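Local structure of uncharacterized protein (Bacteroides fragilis, 3NNG) at residues L41-E46 / C62-V67; F77-Q82 / Y89-A94; R111-R116 / Q124-E129; K136-N141 / A152-Y157. The protein is of unknown function but holds a calcium-binding F5/8 type C (discoidin-like) domain, a fold that in relatives often binds carbohydrates or membranes. The protein carries 1 engineered substitution. One frame throughout, in Å; residues are numbered along the deposited sequence.

Contact 1: L41-E46 / C62-V67; sequences LAIDGE and CWWNTV. With CA (calcium ion), chain C.
Ala42 meets the pyrrole nitrogen and Ile43 the benzene part of the Trp64 indole, each through a methyl group. CB of Ala42 comes to 3.7 Å from NE1 of Trp64, while CG2 of Ile43 reaches 3.5 Å from CZ2 of Trp64, both at a slant to the ring. The indole gets that far because CG of Trp64 stands opposite the backbone N (chi1 -179°), which sends the ring out from strand 63-68 into the interior. A small residue suits position 42, where the backbone passes close to the ring, and a branched one suits 43, whose CG2 reaches the benzene part. NE1 of Trp64 gives its hydrogen to the carbonyl of Ala39, so the one polar atom of the ring is satisfied at the same loop. This loop supplies three of the calcium ligands in the F5/8 type C domain, a jelly-roll-like beta-sandwich. Leu41 O binds calcium at 2.4 Å, Asp44 OD1 at 2.6 Å and Glu46 O at 2.4 Å; Thr49, Ala152 and Glu153 complete the site. Asp44 OD1 also accepts from Glu46 N at 3.0 Å, the donor standing 37° out of the carboxylate plane; this is an Asx turn, consistent with the bend that turns the Glu46 carbonyl to the metal. Gly45, with phi 86°, takes the left-handed step between them. Val24 and Ile154 also touch the tryptophan, extending the apolar layer.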
# COMPACT_ATOMS: atom_id res chain seq x y z
N LEU A 41 -0.87 -6.53 9.04
CA LEU A 41 -0.94 -7.76 8.26
C LEU A 41 -0.58 -7.54 6.79
O LEU A 41 -0.26 -8.48 6.10
CB LEU A 41 -2.32 -8.43 8.37
CG LEU A 41 -2.72 -8.87 9.79
CD1 LEU A 41 -4.13 -9.44 9.80
CD2 LEU A 41 -1.75 -9.89 10.37
N ALA A 42 -0.62 -6.30 6.32
CA ALA A 42 -0.17 -6.02 4.95
C ALA A 42 1.35 -6.05 4.76
O ALA A 42 1.85 -6.03 3.63
CB ALA A 42 -0.73 -4.68 4.47
N ILE A 43 2.11 -6.06 5.86
CA ILE A 43 3.57 -6.02 5.76
C ILE A 43 4.28 -7.14 6.52
O ILE A 43 5.41 -6.97 6.97
CB ILE A 43 4.15 -4.65 6.23
CG1 ILE A 43 3.75 -4.37 7.68
CG2 ILE A 43 3.66 -3.50 5.31
CD1 ILE A 43 4.70 -3.43 8.40
N ASP A 44 3.62 -8.29 6.67
CA ASP A 44 4.20 -9.38 7.47
C ASP A 44 4.84 -10.49 6.64
O ASP A 44 5.34 -11.47 7.19
CB ASP A 44 3.17 -9.95 8.46
CG ASP A 44 2.00 -10.62 7.76
OD1 ASP A 44 2.06 -10.79 6.53
OD2 ASP A 44 1.03 -11.00 8.46
N GLY A 45 4.82 -10.33 5.32
CA GLY A 45 5.46 -11.28 4.42
C GLY A 45 4.60 -12.47 4.02
O GLY A 45 5.08 -13.35 3.30
N GLU A 46 3.35 -12.50 4.46
CA GLU A 46 2.48 -13.66 4.27
C GLU A 46 1.28 -13.36 3.36
O GLU A 46 0.51 -12.45 3.64
CB GLU A 46 2.00 -14.16 5.63
CG GLU A 46 0.89 -15.22 5.56
CD GLU A 46 1.36 -16.47 4.84
OE1 GLU A 46 0.67 -16.91 3.89
OE2 GLU A 46 2.42 -17.00 5.21
N CYS A 62 -10.79 5.47 2.76
CA CYS A 62 -10.19 4.14 2.67
C CYS A 62 -8.71 4.28 2.37
O CYS A 62 -8.33 4.66 1.25
CB CYS A 62 -10.87 3.34 1.55
SG CYS A 62 -10.28 1.62 1.42
N TRP A 63 -7.87 3.98 3.35
CA TRP A 63 -6.43 4.22 3.17
C TRP A 63 -5.55 3.39 4.10
O TRP A 63 -5.99 2.89 5.14
CB TRP A 63 -6.12 5.72 3.30
CG TRP A 63 -6.59 6.32 4.60
CD1 TRP A 63 -7.77 6.98 4.83
CD2 TRP A 63 -5.89 6.31 5.86
NE1 TRP A 63 -7.84 7.38 6.15
CE2 TRP A 63 -6.70 6.98 6.79
CE3 TRP A 63 -4.65 5.79 6.28
CZ2 TRP A 63 -6.32 7.15 8.13
CZ3 TRP A 63 -4.28 5.95 7.60
CH2 TRP A 63 -5.10 6.63 8.51
N TRP A 64 -4.29 3.23 3.70
CA TRP A 64 -3.29 2.51 4.47
C TRP A 64 -2.03 3.38 4.49
O TRP A 64 -1.68 4.00 3.48
CB TRP A 64 -3.04 1.12 3.87
CG TRP A 64 -2.03 0.25 4.62
CD1 TRP A 64 -2.29 -0.79 5.49
CD2 TRP A 64 -0.60 0.33 4.50
NE1 TRP A 64 -1.10 -1.35 5.93
CE2 TRP A 64 -0.06 -0.67 5.35
CE3 TRP A 64 0.27 1.15 3.77
CZ2 TRP A 64 1.32 -0.86 5.48
CZ3 TRP A 64 1.64 0.96 3.90
CH2 TRP A 64 2.15 -0.04 4.75
N ASN A 65 -1.36 3.44 5.63
CA ASN A 65 -0.30 4.42 5.84
C ASN A 65 0.87 3.77 6.56
O ASN A 65 0.66 2.90 7.41
CB ASN A 65 -0.83 5.57 6.70
CG ASN A 65 0.16 6.72 6.84
OD1 ASN A 65 1.04 6.70 7.71
ND2 ASN A 65 0.03 7.71 5.98
N THR A 66 2.09 4.17 6.19
CA THR A 66 3.27 3.74 6.93
C THR A 66 4.22 4.90 7.23
O THR A 66 4.52 5.73 6.36
CB THR A 66 4.04 2.60 6.19
OG1 THR A 66 5.17 2.19 6.98
CG2 THR A 66 4.52 3.06 4.81
N VAL A 67 4.66 4.97 8.48
CA VAL A 67 5.79 5.81 8.84
C VAL A 67 7.04 4.95 8.70
O VAL A 67 7.19 3.95 9.41
CB VAL A 67 5.69 6.29 10.31
CG1 VAL A 67 6.73 7.37 10.59
CG2 VAL A 67 4.29 6.81 10.61
CA CA C . 0.17 -10.40 4.76

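Contact 2: F77-Q82 / Y89-A94; sequences FSVTKQ and YNLRSA
This is a partly buried, water-bridged contact between two loop ends, where the chain leaves strand 71-79 and, a short excursion later, enters strand 93-100. The backbones come nearest at Lys81 and Asn90, with 5.2 Å between their CA atoms, and a water bridges them close by. It donates to Thr80 O at 2.9 Å and accepts from Leu91 N, also at 2.9 Å, so a carbonyl and an amide that lie too far apart to pair still find partners. Around this water the side chains divide into a polar and an apolar group. On the polar side Gln82 folds back, bent at chi2 (77°), and crosses Asn90 at about a right angle with the two amide planes 52° apart. CB of Tyr89 packs alongside the glutamine amide, 3.8 Å from NE2 of Gln82. That amide is anchored at both ends by the intervening loop, OE1 accepting from Ala84 N and NE2 donating to Tyr85 O, which shows why a long, two-ended amide suits this position. Lys81, by contrast, stretches its chain away after its CB has met the side chain of Asn90. The apolar side is lighter: CG2 of Val79 approaches CD1 of Leu91 to 4.3 Å, a slight touch at the border of the core, with Phe115 beyond Leu91. Thr80 OG1 donates to Lys81 O at 2.8 Å, tying down the turn just after the strand. The whole forms the base of the loop joining strands 71-79 and 93-100 of the F5/8 type C beta-sandwich, near its calcium end, with the ion about 9 Å from the Gln82 side chain.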
# COMPACT_ATOMS: atom_id res chain seq x y z
N PHE A 77 5.96 1.09 -5.73
CA PHE A 77 5.46 0.19 -4.72
C PHE A 77 4.75 -0.97 -5.40
O PHE A 77 4.57 -0.98 -6.63
CB PHE A 77 4.51 0.93 -3.76
CG PHE A 77 3.22 1.32 -4.39
CD1 PHE A 77 3.13 2.46 -5.18
CD2 PHE A 77 2.09 0.54 -4.22
CE1 PHE A 77 1.93 2.82 -5.78
CE2 PHE A 77 0.89 0.88 -4.81
CZ PHE A 77 0.81 2.03 -5.59
N SER A 78 4.34 -1.96 -4.61
CA SER A 78 3.63 -3.10 -5.14
C SER A 78 2.61 -3.58 -4.14
O SER A 78 2.82 -3.50 -2.92
CB SER A 78 4.60 -4.24 -5.45
OG SER A 78 5.04 -4.86 -4.25
N VAL A 79 1.51 -4.11 -4.67
CA VAL A 79 0.44 -4.67 -3.85
C VAL A 79 0.04 -6.02 -4.43
O VAL A 79 0.28 -6.30 -5.61
CB VAL A 79 -0.77 -3.69 -3.77
CG1 VAL A 79 -0.36 -2.39 -3.09
CG2 VAL A 79 -1.34 -3.39 -5.16
N THR A 80 -0.53 -6.88 -3.59
CA THR A 80 -1.06 -8.18 -4.01
C THR A 80 -2.59 -8.17 -3.91
O THR A 80 -3.19 -7.16 -3.53
CB THR A 80 -0.53 -9.32 -3.12
OG1 THR A 80 -0.95 -9.09 -1.76
CG2 THR A 80 1.02 -9.38 -3.16
N LYS A 81 -3.22 -9.29 -4.25
CA LYS A 81 -4.61 -9.49 -3.87
C LYS A 81 -4.75 -9.30 -2.36
O LYS A 81 -3.77 -9.38 -1.62
CB LYS A 81 -5.05 -10.92 -4.22
CG LYS A 81 -4.22 -11.99 -3.49
CD LYS A 81 -4.89 -13.36 -3.64
CE LYS A 81 -4.08 -14.44 -2.94
NZ LYS A 81 -4.72 -15.77 -3.07
N GLN A 82 -5.97 -9.05 -1.89
CA GLN A 82 -6.30 -9.29 -0.49
C GLN A 82 -6.80 -10.73 -0.43
O GLN A 82 -7.30 -11.27 -1.42
CB GLN A 82 -7.39 -8.33 0.01
CG GLN A 82 -8.65 -8.24 -0.85
CD GLN A 82 -9.58 -9.43 -0.69
OE1 GLN A 82 -9.74 -9.97 0.41
NE2 GLN A 82 -10.22 -9.84 -1.79
N TYR A 89 -13.01 -7.95 -4.52
CA TYR A 89 -12.58 -6.90 -3.58
C TYR A 89 -11.10 -6.55 -3.64
O TYR A 89 -10.63 -5.71 -2.87
CB TYR A 89 -13.00 -7.26 -2.15
CG TYR A 89 -14.49 -7.51 -2.05
CD1 TYR A 89 -15.39 -6.48 -2.33
CD2 TYR A 89 -14.99 -8.76 -1.72
CE1 TYR A 89 -16.75 -6.69 -2.26
CE2 TYR A 89 -16.37 -8.98 -1.66
CZ TYR A 89 -17.23 -7.93 -1.93
OH TYR A 89 -18.60 -8.10 -1.87
N ASN A 90 -10.35 -7.19 -4.54
CA ASN A 90 -8.97 -6.78 -4.75
C ASN A 90 -8.92 -5.32 -5.21
O ASN A 90 -9.86 -4.84 -5.85
CB ASN A 90 -8.29 -7.67 -5.79
CG ASN A 90 -8.11 -9.09 -5.32
OD1 ASN A 90 -7.87 -9.99 -6.13
ND2 ASN A 90 -8.21 -9.32 -4.01
N LEU A 91 -7.82 -4.64 -4.89
CA LEU A 91 -7.64 -3.22 -5.21
C LEU A 91 -7.63 -3.00 -6.72
O LEU A 91 -6.93 -3.69 -7.44
CB LEU A 91 -6.31 -2.74 -4.64
CG LEU A 91 -6.11 -1.35 -4.04
CD1 LEU A 91 -4.67 -0.90 -4.25
CD2 LEU A 91 -7.09 -0.30 -4.54
N ARG A 92 -8.37 -2.00 -7.17
CA ARG A 92 -8.53 -1.69 -8.58
C ARG A 92 -7.81 -0.39 -8.94
O ARG A 92 -7.09 -0.31 -9.95
CB ARG A 92 -10.02 -1.54 -8.89
CG ARG A 92 -10.51 -2.28 -10.08
CD ARG A 92 -9.68 -2.00 -11.30
NE ARG A 92 -9.12 -3.26 -11.78
CZ ARG A 92 -9.85 -4.31 -12.12
NH1 ARG A 92 -11.18 -4.26 -12.04
NH2 ARG A 92 -9.26 -5.42 -12.54
N SER A 93 -8.01 0.65 -8.14
CA SER A 93 -7.35 1.93 -8.37
C SER A 93 -7.02 2.67 -7.07
O SER A 93 -7.75 2.57 -6.08
CB SER A 93 -8.20 2.83 -9.28
OG SER A 93 -9.47 3.08 -8.70
N ALA A 94 -5.92 3.41 -7.07
CA ALA A 94 -5.49 4.10 -5.86
C ALA A 94 -4.77 5.37 -6.20
O ALA A 94 -4.31 5.56 -7.33
CB ALA A 94 -4.57 3.20 -5.01
O HOH W 1 -5.94 -6.26 -3.48

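Contact 3: R111-R116 / Q124-E129; sequences RVLTFR and QYAAIE
Gln124 grips the backbone of Arg116 with both ends of its amide, and these two hydrogen bonds are the polar part of the contact. Arg116 N donates to Gln124 OE1 at 2.9 Å, arriving in the carbonyl plane on a lone pair. The same OE1 lies at the edge of the Phe115 ring, near its plane, with CB of Phe115 3.6 Å away. In return NE2 of Gln124 donates to Arg116 O at 2.7 Å along an almost straight line (177°); Arg116 O lies in the amide plane of Gln124, while NE2 stands 55° out of the carbonyl plane of Arg116. Donor and acceptor on one side chain act much as a backbone pair would, and the extended chain beyond CG (chi2 176°) gives the reach. Within the beta-sandwich Leu113 pairs with Ala94, whereas Gln124 and Ala126 pair with Val79 and Phe77, so the two segments are not paired with each other and meet through side chains. The apolar part does so with Ala126 as its small centre. CG of Leu113 packs on CB of Ala126 at 4.0 Å, and CE1 of Phe115 stands 4.4 Å from the same CB. Phe77 and Val79 continue the packing around Phe115.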
# COMPACT_ATOMS: atom_id res chain seq x y z
N ARG A 111 -0.85 10.98 -10.36
CA ARG A 111 -1.41 9.97 -11.26
C ARG A 111 -2.21 8.93 -10.48
O ARG A 111 -1.71 8.37 -9.50
CB ARG A 111 -0.29 9.24 -12.03
CG ARG A 111 0.63 10.11 -12.89
CD ARG A 111 -0.18 10.90 -13.90
NE ARG A 111 0.46 10.96 -15.22
CZ ARG A 111 0.19 10.12 -16.21
NH1 ARG A 111 -0.71 9.15 -16.04
NH2 ARG A 111 0.80 10.25 -17.38
N VAL A 112 -3.43 8.65 -10.92
CA VAL A 112 -4.15 7.49 -10.39
C VAL A 112 -3.42 6.21 -10.82
O VAL A 112 -3.13 6.02 -11.99
CB VAL A 112 -5.60 7.44 -10.92
CG1 VAL A 112 -6.25 6.11 -10.56
CG2 VAL A 112 -6.42 8.61 -10.38
N LEU A 113 -3.12 5.33 -9.87
CA LEU A 113 -2.56 4.02 -10.21
C LEU A 113 -3.71 3.03 -10.37
O LEU A 113 -4.62 2.99 -9.53
CB LEU A 113 -1.57 3.53 -9.15
CG LEU A 113 -0.29 4.33 -8.87
CD1 LEU A 113 0.39 4.76 -10.16
CD2 LEU A 113 -0.59 5.54 -8.04
N THR A 114 -3.67 2.25 -11.46
CA THR A 114 -4.69 1.26 -11.78
C THR A 114 -4.07 -0.13 -11.84
O THR A 114 -2.96 -0.29 -12.33
CB THR A 114 -5.33 1.56 -13.15
OG1 THR A 114 -6.08 2.78 -13.07
CG2 THR A 114 -6.25 0.43 -13.57
N PHE A 115 -4.79 -1.12 -11.33
CA PHE A 115 -4.29 -2.49 -11.29
C PHE A 115 -5.19 -3.41 -12.09
O PHE A 115 -6.39 -3.19 -12.15
CB PHE A 115 -4.19 -2.97 -9.84
CG PHE A 115 -3.30 -2.11 -8.99
CD1 PHE A 115 -1.92 -2.25 -9.05
CD2 PHE A 115 -3.84 -1.12 -8.19
CE1 PHE A 115 -1.11 -1.44 -8.30
CE2 PHE A 115 -3.01 -0.30 -7.44
CZ PHE A 115 -1.66 -0.46 -7.49
N ARG A 116 -4.61 -4.43 -12.70
CA ARG A 116 -5.40 -5.45 -13.40
C ARG A 116 -5.76 -6.57 -12.43
O ARG A 116 -5.38 -6.54 -11.26
CB ARG A 116 -4.61 -6.06 -14.56
CG ARG A 116 -3.63 -5.12 -15.25
CD ARG A 116 -3.33 -5.60 -16.67
NE ARG A 116 -2.01 -5.18 -17.16
CZ ARG A 116 -1.60 -3.92 -17.25
NH1 ARG A 116 -2.39 -2.92 -16.87
NH2 ARG A 116 -0.38 -3.66 -17.71
N GLN A 124 1.59 -6.69 -8.27
CA GLN A 124 1.70 -5.80 -9.40
C GLN A 124 2.46 -4.58 -8.92
O GLN A 124 2.33 -4.17 -7.77
CB GLN A 124 0.32 -5.41 -9.95
CG GLN A 124 -0.44 -6.58 -10.54
CD GLN A 124 -1.82 -6.20 -10.98
OE1 GLN A 124 -2.02 -5.19 -11.66
NE2 GLN A 124 -2.80 -7.01 -10.59
N TYR A 125 3.25 -3.99 -9.81
CA TYR A 125 4.19 -2.96 -9.45
C TYR A 125 3.76 -1.63 -10.03
O TYR A 125 3.37 -1.53 -11.19
CB TYR A 125 5.58 -3.36 -9.94
CG TYR A 125 6.04 -4.70 -9.40
CD1 TYR A 125 6.80 -4.77 -8.23
CD2 TYR A 125 5.70 -5.88 -10.04
CE1 TYR A 125 7.21 -5.98 -7.73
CE2 TYR A 125 6.11 -7.10 -9.54
CZ TYR A 125 6.86 -7.14 -8.39
OH TYR A 125 7.26 -8.36 -7.89
N ALA A 126 3.82 -0.59 -9.21
CA ALA A 126 3.47 0.73 -9.70
C ALA A 126 4.67 1.64 -9.52
O ALA A 126 5.12 1.88 -8.40
CB ALA A 126 2.26 1.28 -8.95
N ALA A 127 5.21 2.12 -10.64
CA ALA A 127 6.40 2.96 -10.64
C ALA A 127 6.11 4.37 -10.11
O ALA A 127 5.06 4.94 -10.38
CB ALA A 127 6.99 3.02 -12.05
N ILE A 128 7.07 4.91 -9.36
CA ILE A 128 7.03 6.30 -8.94
C ILE A 128 8.15 7.03 -9.68
O ILE A 128 9.34 6.74 -9.48
CB ILE A 128 7.24 6.46 -7.43
CG1 ILE A 128 6.16 5.71 -6.65
CG2 ILE A 128 7.23 7.94 -7.03
CD1 ILE A 128 4.83 6.38 -6.68
N GLU A 129 7.77 7.97 -10.54
CA GLU A 129 8.72 8.55 -11.47
C GLU A 129 8.68 10.07 -11.52
O GLU A 129 7.61 10.66 -11.69
CB GLU A 129 8.47 7.98 -12.87
CG GLU A 129 9.48 8.46 -13.91
CD GLU A 129 10.86 7.84 -13.72
OE1 GLU A 129 10.94 6.64 -13.36
OE2 GLU A 129 11.86 8.55 -13.94

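Contact 4: K136-N141 / A152-Y157; sequences KEFRIN and AEINLY. With CA (calcium ion), chain C.
Phe138 and Leu156 carry most of this contact, with Ile154 third. Leu156 sits squarely on the phenyl ring: its CD1 lies 3.9 Å from the centroid of the Phe138 ring and only 6° off the normal, a CH-pi contact over one face. Its other methyl, CD2, meets the base of the same side chain at 3.9 Å from CB of Phe138, so the forked leucine straddles both ring and stem. For Phe138 the way in is set by chi1 (170°), which places CG beside the carbonyl carbon and carries the ring across toward strand 148-159. Ile154, two residues before Leu156 and so on the same face of its strand, sends its extended chain inward, and its CD1 reaches 4.1 Å from CE1 of Phe138, obliquely to the ring. That same CD1 of Ile154 lies 4.4 Å from CG2 of Ile140, the residue two positions after the phenylalanine. The strand axes are 10.5 Å apart and run at 133° to one another, so 136-141 and 154-157 face each other across the sandwich core; long or branched side chains suit such a gap. Beyond the core face, Ala152 O binds calcium at 2.5 Å and Glu153 adds OE2, its other oxygen OE1 making a salt bridge to Arg19. The chemistry thus changes where the strand begins: Ala152 and Glu153, in the loop just before it, give oxygens to the metal, while Ile154 and Leu156 join the two sheet faces by apolar packing and one CH-pi contact, with no hydrogen bond between the segments.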
# COMPACT_ATOMS: atom_id res chain seq x y z
N LYS A 136 9.47 9.88 4.17
CA LYS A 136 9.42 9.43 5.57
C LYS A 136 8.08 8.77 5.90
O LYS A 136 8.01 7.88 6.73
CB LYS A 136 9.69 10.59 6.54
CG LYS A 136 9.78 10.22 8.03
CD LYS A 136 10.81 9.12 8.25
CE LYS A 136 11.29 9.05 9.69
NZ LYS A 136 10.32 8.49 10.66
N GLU A 137 7.03 9.22 5.22
CA GLU A 137 5.69 8.67 5.40
C GLU A 137 5.00 8.43 4.03
O GLU A 137 5.12 9.24 3.12
CB GLU A 137 4.86 9.62 6.27
CG GLU A 137 3.64 9.01 6.92
CD GLU A 137 3.10 9.87 8.07
OE1 GLU A 137 3.66 10.97 8.29
OE2 GLU A 137 2.13 9.43 8.73
N PHE A 138 4.28 7.32 3.91
CA PHE A 138 3.64 6.92 2.65
C PHE A 138 2.20 6.57 2.95
O PHE A 138 1.93 5.81 3.88
CB PHE A 138 4.38 5.71 2.07
CG PHE A 138 3.68 5.04 0.89
CD1 PHE A 138 2.65 4.14 1.10
CD2 PHE A 138 4.13 5.24 -0.41
CE1 PHE A 138 2.04 3.50 0.03
CE2 PHE A 138 3.53 4.61 -1.48
CZ PHE A 138 2.47 3.72 -1.26
N ARG A 139 1.27 7.14 2.18
CA ARG A 139 -0.15 6.77 2.29
C ARG A 139 -0.71 6.35 0.94
O ARG A 139 -0.46 7.00 -0.08
CB ARG A 139 -1.00 7.91 2.85
CG ARG A 139 -2.47 7.49 3.14
CD ARG A 139 -3.20 8.49 4.07
NE ARG A 139 -2.50 8.67 5.34
CZ ARG A 139 -3.05 9.20 6.44
NH1 ARG A 139 -4.32 9.59 6.43
NH2 ARG A 139 -2.34 9.34 7.55
N ILE A 140 -1.49 5.27 0.94
CA ILE A 140 -2.24 4.90 -0.25
C ILE A 140 -3.75 5.04 -0.03
O ILE A 140 -4.34 4.31 0.77
CB ILE A 140 -1.84 3.49 -0.77
CG1 ILE A 140 -2.64 3.12 -2.02
CG2 ILE A 140 -1.98 2.43 0.31
CD1 ILE A 140 -2.09 1.89 -2.76
N ASN A 141 -4.36 5.99 -0.73
CA ASN A 141 -5.81 6.17 -0.69
C ASN A 141 -6.47 5.31 -1.76
O ASN A 141 -6.30 5.57 -2.96
CB ASN A 141 -6.17 7.65 -0.90
CG ASN A 141 -5.74 8.53 0.26
OD1 ASN A 141 -6.06 8.24 1.41
ND2 ASN A 141 -4.99 9.60 -0.03
N ALA A 152 -2.90 -8.03 0.77
CA ALA A 152 -2.27 -8.97 1.68
C ALA A 152 -0.83 -8.58 1.91
O ALA A 152 -0.29 -8.79 2.98
CB ALA A 152 -2.36 -10.38 1.16
N GLU A 153 -0.22 -7.99 0.89
CA GLU A 153 1.17 -7.59 0.98
C GLU A 153 1.39 -6.33 0.18
O GLU A 153 1.08 -6.29 -1.01
CB GLU A 153 2.06 -8.71 0.43
CG GLU A 153 2.25 -9.83 1.44
CD GLU A 153 2.99 -9.33 2.68
OE1 GLU A 153 4.09 -8.77 2.52
OE2 GLU A 153 2.47 -9.49 3.79
N ILE A 154 1.94 -5.31 0.83
CA ILE A 154 2.43 -4.13 0.14
C ILE A 154 3.92 -3.96 0.41
O ILE A 154 4.40 -4.25 1.51
CB ILE A 154 1.70 -2.87 0.59
CG1 ILE A 154 2.13 -1.69 -0.30
CG2 ILE A 154 1.97 -2.59 2.09
CD1 ILE A 154 1.23 -0.48 -0.16
N ASN A 155 4.64 -3.49 -0.60
CA ASN A 155 6.06 -3.22 -0.48
C ASN A 155 6.39 -1.88 -1.08
O ASN A 155 5.68 -1.41 -1.98
CB ASN A 155 6.87 -4.30 -1.19
CG ASN A 155 6.97 -5.56 -0.38
OD1 ASN A 155 7.80 -5.66 0.53
ND2 ASN A 155 6.13 -6.54 -0.68
N LEU A 156 7.45 -1.25 -0.58
CA LEU A 156 7.97 -0.05 -1.21
C LEU A 156 9.36 -0.38 -1.71
O LEU A 156 10.06 -1.20 -1.10
CB LEU A 156 8.02 1.11 -0.20
CG LEU A 156 6.82 2.06 -0.08
CD1 LEU A 156 5.49 1.34 -0.22
CD2 LEU A 156 6.88 2.87 1.25
N TYR A 157 9.77 0.25 -2.81
CA TYR A 157 11.06 -0.07 -3.44
C TYR A 157 11.98 1.13 -3.58
O TYR A 157 11.53 2.28 -3.70
CB TYR A 157 10.83 -0.71 -4.82
CG TYR A 157 10.03 -1.99 -4.74
CD1 TYR A 157 8.65 -1.96 -4.85
CD2 TYR A 157 10.65 -3.22 -4.51
CE1 TYR A 157 7.90 -3.13 -4.77
CE2 TYR A 157 9.91 -4.39 -4.41
CZ TYR A 157 8.53 -4.34 -4.54
OH TYR A 157 7.77 -5.49 -4.45
CA CA C . 0.17 -10.40 4.76

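From the N terminus, contact 1 comes first, closing the chain from the calcium loop back onto strand 63-68. Contact 2 then closes the short excursion between strands 71-79 and 93-100, and contact 3 the one between strands 107-114 and 124-144. Contact 4 is last, joining that long strand to 148-159. All four are in series, none nested or crossed. Contacts 1 and 4 meet through the pairing of Thr66 N with Phe138 O and share the calcium. Contact 2 reaches contact 3 through Phe77 O and Ala126 N, and contact 4 through Lys81 O and Ala152 N, while contacts 1 and 3, about 17 Å apart between centres, do not touch.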